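Local coordinates for protein translation initiation factor 6 (Methanocaldococcus jannaschii, PDB 1G61) that binds the 50S ribosomal subunit and prevents it from joining the 30S subunit to form the 70S initiation complex, at residues E79-D82 / R83-F87; I111-D115 / K116-I120; R6-S10 / G11-I15; A207-G210 / G211-G215; K125-K128 / K129-E132. One frame throughout, in Å; residues are numbered along the deposited sequence.

Contact 1 of 5, residues E79-D82 / R83-F87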
# COMPACT_ATOMS: atom_id res chain seq x y z
N GLU A 79 -0.26 22.32 -5.05
CA GLU A 79 -1.72 22.18 -5.17
C GLU A 79 -2.11 20.78 -4.73
O GLU A 79 -3.19 20.64 -4.15
CB GLU A 79 -2.19 22.45 -6.60
CG GLU A 79 -3.66 22.74 -6.81
CD GLU A 79 -4.05 23.29 -8.17
OE1 GLU A 79 -4.75 22.61 -8.97
OE2 GLU A 79 -3.70 24.45 -8.54
N GLU A 80 -1.27 19.79 -5.00
CA GLU A 80 -1.59 18.41 -4.56
C GLU A 80 -1.55 18.30 -3.05
O GLU A 80 -2.41 17.69 -2.44
CB GLU A 80 -0.61 17.42 -5.21
CG GLU A 80 -0.70 17.40 -6.75
CD GLU A 80 0.50 16.67 -7.32
OE1 GLU A 80 1.54 16.47 -6.66
OE2 GLU A 80 0.40 16.27 -8.50
N LEU A 81 -0.52 18.88 -2.43
CA LEU A 81 -0.40 18.89 -0.99
C LEU A 81 -1.61 19.58 -0.37
O LEU A 81 -2.21 19.09 0.56
CB LEU A 81 0.90 19.62 -0.60
CG LEU A 81 1.37 19.44 0.83
CD1 LEU A 81 1.59 17.95 1.14
CD2 LEU A 81 2.66 20.21 1.03
N ASP A 82 -1.99 20.74 -0.92
CA ASP A 82 -3.15 21.45 -0.46
C ASP A 82 -4.42 20.58 -0.55
O ASP A 82 -5.23 20.55 0.42
CB ASP A 82 -3.39 22.75 -1.23
CG ASP A 82 -2.37 23.82 -0.93
OD1 ASP A 82 -2.41 24.87 -1.62
OD2 ASP A 82 -1.54 23.68 -0.01
N ARG A 83 -4.64 19.92 -1.66
CA ARG A 83 -5.78 19.06 -1.91
C ARG A 83 -5.82 17.94 -0.87
O ARG A 83 -6.88 17.62 -0.30
CB ARG A 83 -5.74 18.44 -3.32
CG ARG A 83 -6.89 17.47 -3.60
CD ARG A 83 -6.97 17.13 -5.08
NE ARG A 83 -8.05 16.19 -5.32
CZ ARG A 83 -9.38 16.47 -5.27
NH1 ARG A 83 -9.83 17.69 -5.00
NH2 ARG A 83 -10.24 15.47 -5.49
N ILE A 84 -4.67 17.31 -0.66
CA ILE A 84 -4.62 16.21 0.32
C ILE A 84 -4.87 16.70 1.73
O ILE A 84 -5.69 16.10 2.45
CB ILE A 84 -3.25 15.51 0.22
CG1 ILE A 84 -3.09 14.78 -1.11
CG2 ILE A 84 -3.03 14.55 1.39
CD1 ILE A 84 -1.67 14.36 -1.45
N LYS A 85 -4.25 17.78 2.16
CA LYS A 85 -4.47 18.27 3.53
C LYS A 85 -5.92 18.73 3.68
O LYS A 85 -6.49 18.53 4.77
CB LYS A 85 -3.47 19.40 3.84
CG LYS A 85 -2.03 18.86 3.94
CD LYS A 85 -1.06 19.93 4.42
CE LYS A 85 0.25 19.19 4.73
NZ LYS A 85 1.22 20.13 5.32
N ASN A 86 -6.52 19.31 2.65
CA ASN A 86 -7.92 19.74 2.76
C ASN A 86 -8.82 18.52 2.95
O ASN A 86 -9.74 18.55 3.80
CB ASN A 86 -8.32 20.56 1.52
CG ASN A 86 -9.80 20.90 1.59
OD1 ASN A 86 -10.61 20.26 0.89
ND2 ASN A 86 -10.10 21.87 2.40
N PHE A 87 -8.59 17.45 2.21
CA PHE A 87 -9.36 16.21 2.36
C PHE A 87 -9.22 15.66 3.76
O PHE A 87 -10.20 15.24 4.41
CB PHE A 87 -8.82 15.22 1.32
CG PHE A 87 -9.21 13.76 1.58
CD1 PHE A 87 -10.48 13.30 1.27
CD2 PHE A 87 -8.34 12.86 2.15
CE1 PHE A 87 -10.83 11.97 1.51
CE2 PHE A 87 -8.65 11.53 2.40
CZ PHE A 87 -9.92 11.08 2.08

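Contact 2 of 5, residues I111-D115 / K116-I120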
# COMPACT_ATOMS: atom_id res chain seq x y z
N ILE A 111 8.56 1.05 0.58
CA ILE A 111 8.13 0.98 1.98
C ILE A 111 6.87 0.12 2.06
O ILE A 111 5.96 0.25 1.20
CB ILE A 111 7.84 2.40 2.51
CG1 ILE A 111 9.11 3.27 2.42
CG2 ILE A 111 7.26 2.35 3.92
CD1 ILE A 111 8.86 4.76 2.70
N LEU A 112 6.80 -0.68 3.10
CA LEU A 112 5.67 -1.56 3.34
C LEU A 112 5.24 -1.38 4.79
O LEU A 112 6.05 -1.69 5.66
CB LEU A 112 6.11 -2.99 3.08
CG LEU A 112 5.13 -4.13 3.28
CD1 LEU A 112 4.04 -4.10 2.21
CD2 LEU A 112 5.89 -5.45 3.22
N THR A 113 4.03 -0.90 5.06
CA THR A 113 3.65 -0.56 6.43
C THR A 113 2.23 -0.95 6.73
O THR A 113 1.34 -0.84 5.88
CB THR A 113 3.86 0.94 6.69
OG1 THR A 113 3.77 1.21 8.11
CG2 THR A 113 2.85 1.85 5.96
N ASN A 114 2.01 -1.34 8.00
CA ASN A 114 0.64 -1.33 8.52
C ASN A 114 0.62 -0.36 9.70
O ASN A 114 1.50 0.55 9.77
CB ASN A 114 0.09 -2.72 8.83
CG ASN A 114 0.86 -3.45 9.92
OD1 ASN A 114 1.73 -2.87 10.58
ND2 ASN A 114 0.52 -4.73 10.12
N ASP A 115 -0.29 -0.49 10.66
CA ASP A 115 -0.35 0.43 11.80
C ASP A 115 0.50 -0.06 12.97
O ASP A 115 0.42 0.60 14.02
CB ASP A 115 -1.81 0.58 12.27
CG ASP A 115 -2.65 1.26 11.21
OD1 ASP A 115 -2.11 1.89 10.29
OD2 ASP A 115 -3.89 1.14 11.24
N LYS A 116 1.28 -1.13 12.78
CA LYS A 116 2.07 -1.74 13.83
C LYS A 116 3.54 -1.88 13.46
O LYS A 116 4.34 -2.03 14.40
CB LYS A 116 1.50 -3.15 14.24
CG LYS A 116 0.09 -3.00 14.82
CD LYS A 116 -0.61 -4.32 15.07
CE LYS A 116 -1.18 -4.90 13.79
NZ LYS A 116 -1.87 -6.20 14.06
N GLY A 117 3.93 -1.82 12.17
CA GLY A 117 5.36 -2.00 11.80
C GLY A 117 5.52 -1.63 10.32
O GLY A 117 4.55 -1.62 9.55
N ALA A 118 6.77 -1.36 9.99
CA ALA A 118 7.11 -1.00 8.60
C ALA A 118 8.46 -1.57 8.24
O ALA A 118 9.39 -1.63 9.07
CB ALA A 118 7.10 0.54 8.47
N LEU A 119 8.56 -1.97 6.96
CA LEU A 119 9.80 -2.42 6.37
C LEU A 119 10.17 -1.41 5.27
O LEU A 119 9.32 -0.98 4.49
CB LEU A 119 9.63 -3.81 5.76
CG LEU A 119 10.90 -4.50 5.26
CD1 LEU A 119 11.82 -4.88 6.43
CD2 LEU A 119 10.53 -5.76 4.46
N ILE A 120 11.46 -1.04 5.18
CA ILE A 120 11.89 -0.06 4.18
C ILE A 120 13.12 -0.60 3.47
O ILE A 120 14.00 -1.27 4.05
CB ILE A 120 12.19 1.33 4.80
CG1 ILE A 120 13.48 1.35 5.65
CG2 ILE A 120 10.99 1.85 5.56
CD1 ILE A 120 13.88 2.73 6.15

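Contact 3 of 5, residues R6-S10 / G11-I15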
# COMPACT_ATOMS: atom_id res chain seq x y z
N ARG A 6 -12.59 -8.04 -7.54
CA ARG A 6 -11.68 -7.89 -8.67
C ARG A 6 -11.95 -6.65 -9.47
O ARG A 6 -13.11 -6.42 -9.82
CB ARG A 6 -11.95 -9.04 -9.64
CG ARG A 6 -11.10 -10.24 -9.36
CD ARG A 6 -11.29 -11.25 -10.51
NE ARG A 6 -10.72 -12.55 -10.22
CZ ARG A 6 -11.33 -13.58 -9.64
NH1 ARG A 6 -12.59 -13.51 -9.25
NH2 ARG A 6 -10.66 -14.70 -9.47
N LYS A 7 -10.95 -5.87 -9.82
CA LYS A 7 -11.17 -4.67 -10.58
C LYS A 7 -10.03 -4.42 -11.56
O LYS A 7 -8.88 -4.77 -11.24
CB LYS A 7 -11.20 -3.40 -9.70
CG LYS A 7 -12.42 -3.19 -8.85
CD LYS A 7 -13.64 -2.87 -9.70
CE LYS A 7 -13.50 -1.46 -10.26
NZ LYS A 7 -14.63 -1.21 -11.20
N TYR A 8 -10.37 -3.80 -12.67
CA TYR A 8 -9.42 -3.08 -13.47
C TYR A 8 -9.74 -1.60 -13.26
O TYR A 8 -10.90 -1.23 -13.09
CB TYR A 8 -9.52 -3.42 -14.95
CG TYR A 8 -9.39 -4.87 -15.29
CD1 TYR A 8 -10.49 -5.72 -15.29
CD2 TYR A 8 -8.14 -5.39 -15.60
CE1 TYR A 8 -10.31 -7.06 -15.62
CE2 TYR A 8 -7.95 -6.72 -15.93
CZ TYR A 8 -9.06 -7.55 -15.92
OH TYR A 8 -8.91 -8.87 -16.26
N PHE A 9 -8.72 -0.76 -13.26
CA PHE A 9 -8.91 0.70 -13.23
C PHE A 9 -8.71 1.23 -14.65
O PHE A 9 -7.54 1.32 -15.08
CB PHE A 9 -7.90 1.34 -12.28
CG PHE A 9 -8.16 1.14 -10.80
CD1 PHE A 9 -9.31 0.49 -10.33
CD2 PHE A 9 -7.26 1.64 -9.88
CE1 PHE A 9 -9.54 0.35 -8.98
CE2 PHE A 9 -7.49 1.47 -8.52
CZ PHE A 9 -8.62 0.83 -8.07
N SER A 10 -9.81 1.55 -15.31
CA SER A 10 -9.78 1.98 -16.70
C SER A 10 -8.89 1.03 -17.51
O SER A 10 -8.04 1.45 -18.31
CB SER A 10 -9.30 3.44 -16.84
OG SER A 10 -10.22 4.28 -16.14
N GLY A 11 -9.09 -0.28 -17.33
CA GLY A 11 -8.40 -1.33 -18.05
C GLY A 11 -7.07 -1.82 -17.49
O GLY A 11 -6.48 -2.81 -17.97
N ILE A 12 -6.57 -1.14 -16.46
CA ILE A 12 -5.24 -1.42 -15.93
C ILE A 12 -5.36 -2.35 -14.73
O ILE A 12 -6.11 -2.03 -13.79
CB ILE A 12 -4.54 -0.09 -15.51
CG1 ILE A 12 -4.32 0.82 -16.71
CG2 ILE A 12 -3.25 -0.35 -14.76
CD1 ILE A 12 -3.97 2.25 -16.31
N PRO A 13 -4.68 -3.51 -14.71
CA PRO A 13 -4.83 -4.46 -13.61
C PRO A 13 -3.89 -4.20 -12.43
O PRO A 13 -4.03 -4.85 -11.38
CB PRO A 13 -4.44 -5.80 -14.25
CG PRO A 13 -3.41 -5.39 -15.28
CD PRO A 13 -3.87 -4.04 -15.83
N THR A 14 -2.96 -3.29 -12.58
CA THR A 14 -1.90 -2.99 -11.61
C THR A 14 -2.41 -2.05 -10.55
O THR A 14 -1.93 -0.93 -10.47
CB THR A 14 -0.76 -2.28 -12.39
OG1 THR A 14 -0.68 -2.87 -13.67
CG2 THR A 14 0.52 -2.55 -11.69
N ILE A 15 -3.42 -2.48 -9.77
CA ILE A 15 -4.13 -1.66 -8.77
C ILE A 15 -3.23 -0.98 -7.78
O ILE A 15 -3.45 0.19 -7.43
CB ILE A 15 -5.17 -2.55 -7.95
CG1 ILE A 15 -6.14 -3.29 -8.85
CG2 ILE A 15 -5.89 -1.75 -6.88
CD1 ILE A 15 -6.70 -2.32 -9.95

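Contact 4 of 5, residues A207-G210 / G211-G215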
# COMPACT_ATOMS: atom_id res chain seq x y z
N ALA A 207 -10.44 -6.10 0.29
CA ALA A 207 -9.34 -5.92 -0.67
C ALA A 207 -9.90 -5.66 -2.07
O ALA A 207 -10.99 -6.13 -2.45
CB ALA A 207 -8.45 -7.15 -0.70
N VAL A 208 -9.11 -4.93 -2.85
CA VAL A 208 -9.33 -4.76 -4.29
C VAL A 208 -8.17 -5.47 -4.96
O VAL A 208 -7.00 -5.07 -4.73
CB VAL A 208 -9.45 -3.29 -4.71
CG1 VAL A 208 -9.76 -3.18 -6.20
CG2 VAL A 208 -10.52 -2.60 -3.89
N VAL A 209 -8.44 -6.48 -5.77
CA VAL A 209 -7.36 -7.21 -6.40
C VAL A 209 -7.42 -7.00 -7.91
O VAL A 209 -8.54 -6.87 -8.46
CB VAL A 209 -7.43 -8.74 -6.12
CG1 VAL A 209 -8.61 -9.40 -6.75
CG2 VAL A 209 -6.18 -9.46 -6.59
N GLY A 210 -6.26 -7.01 -8.57
CA GLY A 210 -6.28 -6.78 -10.00
C GLY A 210 -7.17 -7.81 -10.71
O GLY A 210 -7.23 -9.00 -10.34
N GLY A 211 -7.84 -7.36 -11.77
CA GLY A 211 -8.85 -8.12 -12.50
C GLY A 211 -8.35 -9.43 -13.08
O GLY A 211 -9.16 -10.36 -13.34
N ASP A 212 -7.06 -9.62 -13.37
CA ASP A 212 -6.58 -10.86 -13.95
C ASP A 212 -6.32 -11.95 -12.91
O ASP A 212 -5.96 -13.06 -13.24
CB ASP A 212 -5.29 -10.60 -14.72
CG ASP A 212 -5.56 -9.69 -15.92
OD1 ASP A 212 -6.60 -9.88 -16.61
OD2 ASP A 212 -4.70 -8.83 -16.19
N THR A 213 -6.45 -11.60 -11.62
CA THR A 213 -6.20 -12.57 -10.57
C THR A 213 -7.08 -13.80 -10.74
O THR A 213 -8.30 -13.66 -10.96
CB THR A 213 -6.44 -11.87 -9.21
OG1 THR A 213 -5.49 -10.80 -9.12
CG2 THR A 213 -6.19 -12.80 -8.03
N THR A 214 -6.49 -14.98 -10.64
CA THR A 214 -7.24 -16.21 -10.83
C THR A 214 -7.92 -16.72 -9.57
O THR A 214 -7.71 -16.26 -8.44
CB THR A 214 -6.29 -17.32 -11.34
OG1 THR A 214 -5.43 -17.66 -10.24
CG2 THR A 214 -5.48 -16.83 -12.52
N GLY A 215 -8.76 -17.74 -9.69
CA GLY A 215 -9.43 -18.39 -8.55
C GLY A 215 -8.39 -18.94 -7.58
O GLY A 215 -8.52 -18.64 -6.38

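Contact 5 of 5, residues K125-K128 / K129-E132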
# COMPACT_ATOMS: atom_id res chain seq x y z
N LYS A 125 17.69 4.04 3.95
CA LYS A 125 18.20 3.99 5.33
C LYS A 125 18.36 5.36 5.96
O LYS A 125 18.07 5.52 7.17
CB LYS A 125 19.53 3.20 5.36
CG LYS A 125 20.27 3.42 6.69
CD LYS A 125 21.48 2.46 6.76
CE LYS A 125 22.15 2.62 8.11
NZ LYS A 125 21.89 3.97 8.70
N ASP A 126 18.81 6.37 5.22
CA ASP A 126 19.08 7.65 5.89
C ASP A 126 17.79 8.40 6.23
O ASP A 126 17.83 9.43 6.91
CB ASP A 126 20.01 8.51 5.03
CG ASP A 126 21.38 7.89 4.88
OD1 ASP A 126 21.85 7.21 5.83
OD2 ASP A 126 22.00 8.10 3.83
N PHE A 127 16.63 7.93 5.79
CA PHE A 127 15.33 8.51 6.05
C PHE A 127 14.58 7.71 7.13
O PHE A 127 13.40 8.00 7.40
CB PHE A 127 14.45 8.61 4.78
CG PHE A 127 15.11 9.57 3.79
CD1 PHE A 127 16.03 9.11 2.85
CD2 PHE A 127 14.84 10.93 3.84
CE1 PHE A 127 16.63 10.01 1.98
CE2 PHE A 127 15.44 11.83 2.98
CZ PHE A 127 16.37 11.36 2.08
N LYS A 128 15.26 6.77 7.76
CA LYS A 128 14.56 5.94 8.73
C LYS A 128 13.90 6.75 9.84
O LYS A 128 12.75 6.47 10.18
CB LYS A 128 15.59 4.94 9.30
CG LYS A 128 14.97 4.01 10.34
CD LYS A 128 15.98 2.91 10.67
CE LYS A 128 15.40 1.76 11.44
NZ LYS A 128 15.29 2.17 12.86
N LYS A 129 14.58 7.73 10.43
CA LYS A 129 13.96 8.49 11.52
C LYS A 129 12.74 9.24 11.02
O LYS A 129 11.70 9.29 11.73
CB LYS A 129 14.97 9.49 12.11
CG LYS A 129 14.37 10.19 13.36
CD LYS A 129 15.51 10.85 14.14
CE LYS A 129 14.98 11.82 15.20
NZ LYS A 129 13.69 11.37 15.81
N ASP A 130 12.82 9.88 9.84
CA ASP A 130 11.64 10.59 9.32
C ASP A 130 10.44 9.66 9.14
O ASP A 130 9.29 10.02 9.37
CB ASP A 130 12.02 11.16 7.94
CG ASP A 130 12.84 12.41 7.96
OD1 ASP A 130 12.98 13.08 9.03
OD2 ASP A 130 13.35 12.78 6.86
N ILE A 131 10.73 8.44 8.67
CA ILE A 131 9.68 7.45 8.40
C ILE A 131 9.14 6.98 9.73
O ILE A 131 7.92 6.91 9.93
CB ILE A 131 10.24 6.32 7.55
CG1 ILE A 131 10.58 6.86 6.14
CG2 ILE A 131 9.30 5.15 7.41
CD1 ILE A 131 11.42 5.83 5.34
N GLU A 132 10.01 6.68 10.71
CA GLU A 132 9.51 6.30 12.04
C GLU A 132 8.64 7.35 12.69
O GLU A 132 7.61 7.04 13.29
CB GLU A 132 10.72 6.11 13.00
CG GLU A 132 11.52 4.87 12.79
CD GLU A 132 12.88 4.88 13.46
OE1 GLU A 132 13.51 5.93 13.81
OE2 GLU A 132 13.37 3.76 13.63
O HOH W 1 15.54 10.44 8.78
O HOH W 2 17.43 8.28 10.16

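Contact 1 of 5, residues E79-D82 / R83-F87
Lys85 N donates to Leu81 O over 2.9 Å, and at 172° the N-H is nearly straight. The bond is one of four successive i to i+4 links of an alpha helix: Arg83 N reaches Glu79 O at 3.0 Å, Ile84 N reaches Glu80 O at 2.9 Å, and Asn86 N reaches Asp82 O at 2.9 Å. These three donors are tilted from their carbonyl planes. Beside the Leu81 bond two side chains run alongside each other. Leu81 offers its CD1 branch to CE of Lys85 at 4.0 Å, and the extended lysine chain lies along it, CG resting against Leu81 O at 3.4 Å. With CG of Leu81 anti to the backbone N (chi1 -165°), the leucine branches are brought beside the lysine. Both residues touch Val97 of strand 96-100, while Ile84 packs on Leu70 and Leu72 of strand 69-73, as befits the crossing helix of a beta-alpha-beta unit. The polar ends look elsewhere: Glu80 accepts from the backbone N of Gly54 and Gly55, in the loop after strand 47-50, and of Glu77 just ahead of the helix, and Arg83 NE donates to Gln50 O. Backbone bonds hold the turns together, the lysine lends its methylenes to the leucine, and the buried carboxylate of Glu80 ties the helix's first turn to several N-H groups, which would help offset the cost of burying its charge.

Contact 2 of 5, residues I111-D115 / K116-I120
The carboxamide of Asn114 takes Lys116 N over its face and Gly117 N end-on at its oxygen. Lys116 N stands 2.8 Å from Asn114 OD1 and 53° above the amide plane, whereas Gly117 N, 2.9 Å from the same OD1, continues the C=O direction at 173°. At the other end of the amide, ND2 donates to Thr157 O and Phe179 O, so the group is fixed from both sides. Asn114 CG sits between the backbone N and the carbonyl carbon (chi1 62°), and this turns OD1 back over the bend. The bond to Lys116 N makes an Asx turn. The bend is closed by Asn114 N, which donates to Gly117 O at 3.0 Å, and the antiparallel strands beyond it form a beta hairpin. In the hydrogen-bonded pair Leu112 and Leu119 each N donates to the other's O. On the opposite face Ile111 and Ile120 lie side by side, CG1 of Ile111 being 3.9 Å from CG2 of Ile120, and Ala118 CB meets Thr113 OG1 at 3.4 Å. Leu135 and Ile131 of helix 128-135 pack on that face. The Asp115 carboxylate is held by Lys67 N and Asn158 ND2. One side-chain oxygen gripped by two backbone N-H groups therefore supplies the turn with an acceptor that its own backbone does not offer them.

Contact 3 of 5, residues R6-S10 / G11-I15
Phe9 and Ile15 cross at about a right angle, with the methyl CD1 of the isoleucine set squarely over the phenyl ring. CD1 of Ile15 is 3.8 Å from the centroid of the Phe9 ring and only 7° off its normal, a CH-pi contact, while CG2 of Ile15 approaches CZ of Phe9 at 3.9 Å. The end of the isoleucine chain is bent rather than extended (chi2 -45°), which carries CD1 over the ring and also to 3.5 Å from Lys7 O. Tyr8 and Pro13 meet less squarely: the tyrosine ring runs obliquely across the proline, its CD2 lying 4.0 Å from Pro13 CB, and the carbonyl carbon of Ile12 comes to its edge. Both pairs are brought together by a chain reversal, a type I' turn from Phe9 to Ile12. Phe9 N donates to Ile12 O at 3.0 Å and Ile12 N to Phe9 O, also at 3.0 Å, the second donor standing well above the carbonyl plane. Ser10 and Gly11 both take positive phi, and at Gly11 a CB would be jammed against Ser10 O. The turn follows strand 4-7, whose Lys7 pairs through its backbone with Val209 of strand 207-210. Phe9 is also touched by Leu32 and by Leu18 of helix 15-18, where the strand gives way to that helix, while Tyr8 OH is hydrogen-bonded to Asp212 beyond strand 207-210.

Contact 4 of 5, residues A207-G210 / G211-G215
Gly210 O accepts two hydrogen bonds from Thr213, one from the backbone and one from the side chain. Thr213 N lies 3.0 Å from Gly210 O and stands 41° above the carbonyl plane. Thr213 OG1 is 2.8 Å from the same Gly210 O and closer to that plane, 21° out of it. This follows from OG1 lying anti to its own carbonyl carbon (chi1 -61°). Having given its proton to Gly210 O, OG1 accepts one from Asn190 N, so it is satisfied in both roles. Thr213 O takes the guanidinium N-H at NE of Arg6. The methyls of Val209 and Thr213 meet tip to tip, CG2 to CG2 at 3.6 Å, with Ile221 of helix 215-225 touching both residues. A valine in place of Thr213 keeps the bulk but lacks the hydroxyl, and would probably leave Gly210 O with the backbone N-H alone and Asn190 N without its acceptor. The backbone bond closes a type I beta turn from Gly210 to Thr213, and the hydroxyl reinforces it. The side chain of Thr214 then caps a backbone N of helix 215-225 while Glu217 OE1 accepts from Thr214 N, the reciprocal pair of a capping box, typical of helix N-termini.

Contact 5 of 5, residues K125-K128 / K129-E132
Lys128 and Glu132 form an i to i+4 salt bridge in the first turns of helix 128-135, whose N-cap position is Phe127. Lys128 CB lies beside the backbone N of the next residue, Lys129, with CG anti to the lysine's own N. Its CG passes 3.7 Å from Glu132 OE2, CD runs on at 4.0 Å from that oxygen, and CE returns to 3.6 Å. A bend at the last torsion (chi4 -79°) then swings NZ onto Glu132 OE2 at 2.6 Å, on the syn side of the carboxylate and 33° out of its plane. The glutamate leans back to meet it, its CG lying over Lys128 O, which accepts from Glu132 N at 2.8 Å. An alanine at Glu132 removes the carboxylate and would probably leave the ammonium of Lys128 without its mate, its end freer to turn. In the same turn Ile131 N donates to Phe127 O, and Ile131 packs on Ile100 of strand 96-100, as Phe127 does. The Phe127 ring has Asp130 OD2 at its edge, the carboxylate plane turned 47° from it. Water meets two N-H groups: one molecule accepts from Asp130 N at 3.0 Å and donates to Asp126 O at 3.1 Å, another accepts from Lys129 N.

Along the chain the order is contact 3, contact 1, contact 2, contact 5 and contact 4. Two pairs touch. Contacts 3 and 4, with centres 9 Å apart, sit at the ends of neighbouring parallel strands 4-7 and 207-210, so residues from near the two chain ends are brought together in one sheet. Contacts 2 and 5 lie about 12 Å apart between centres, helix 128-135 packing on the hairpin that precedes it, on the other side of the molecule's centre. Contact 1 stands alone on helix 78-90, its nearest atoms about 14 Å from contact 2. Local turns, caps and helix bonds thus recur around the fold, and the pairing of its first and last strands is consistent with the velcro-like closure of this alpha-beta barrel.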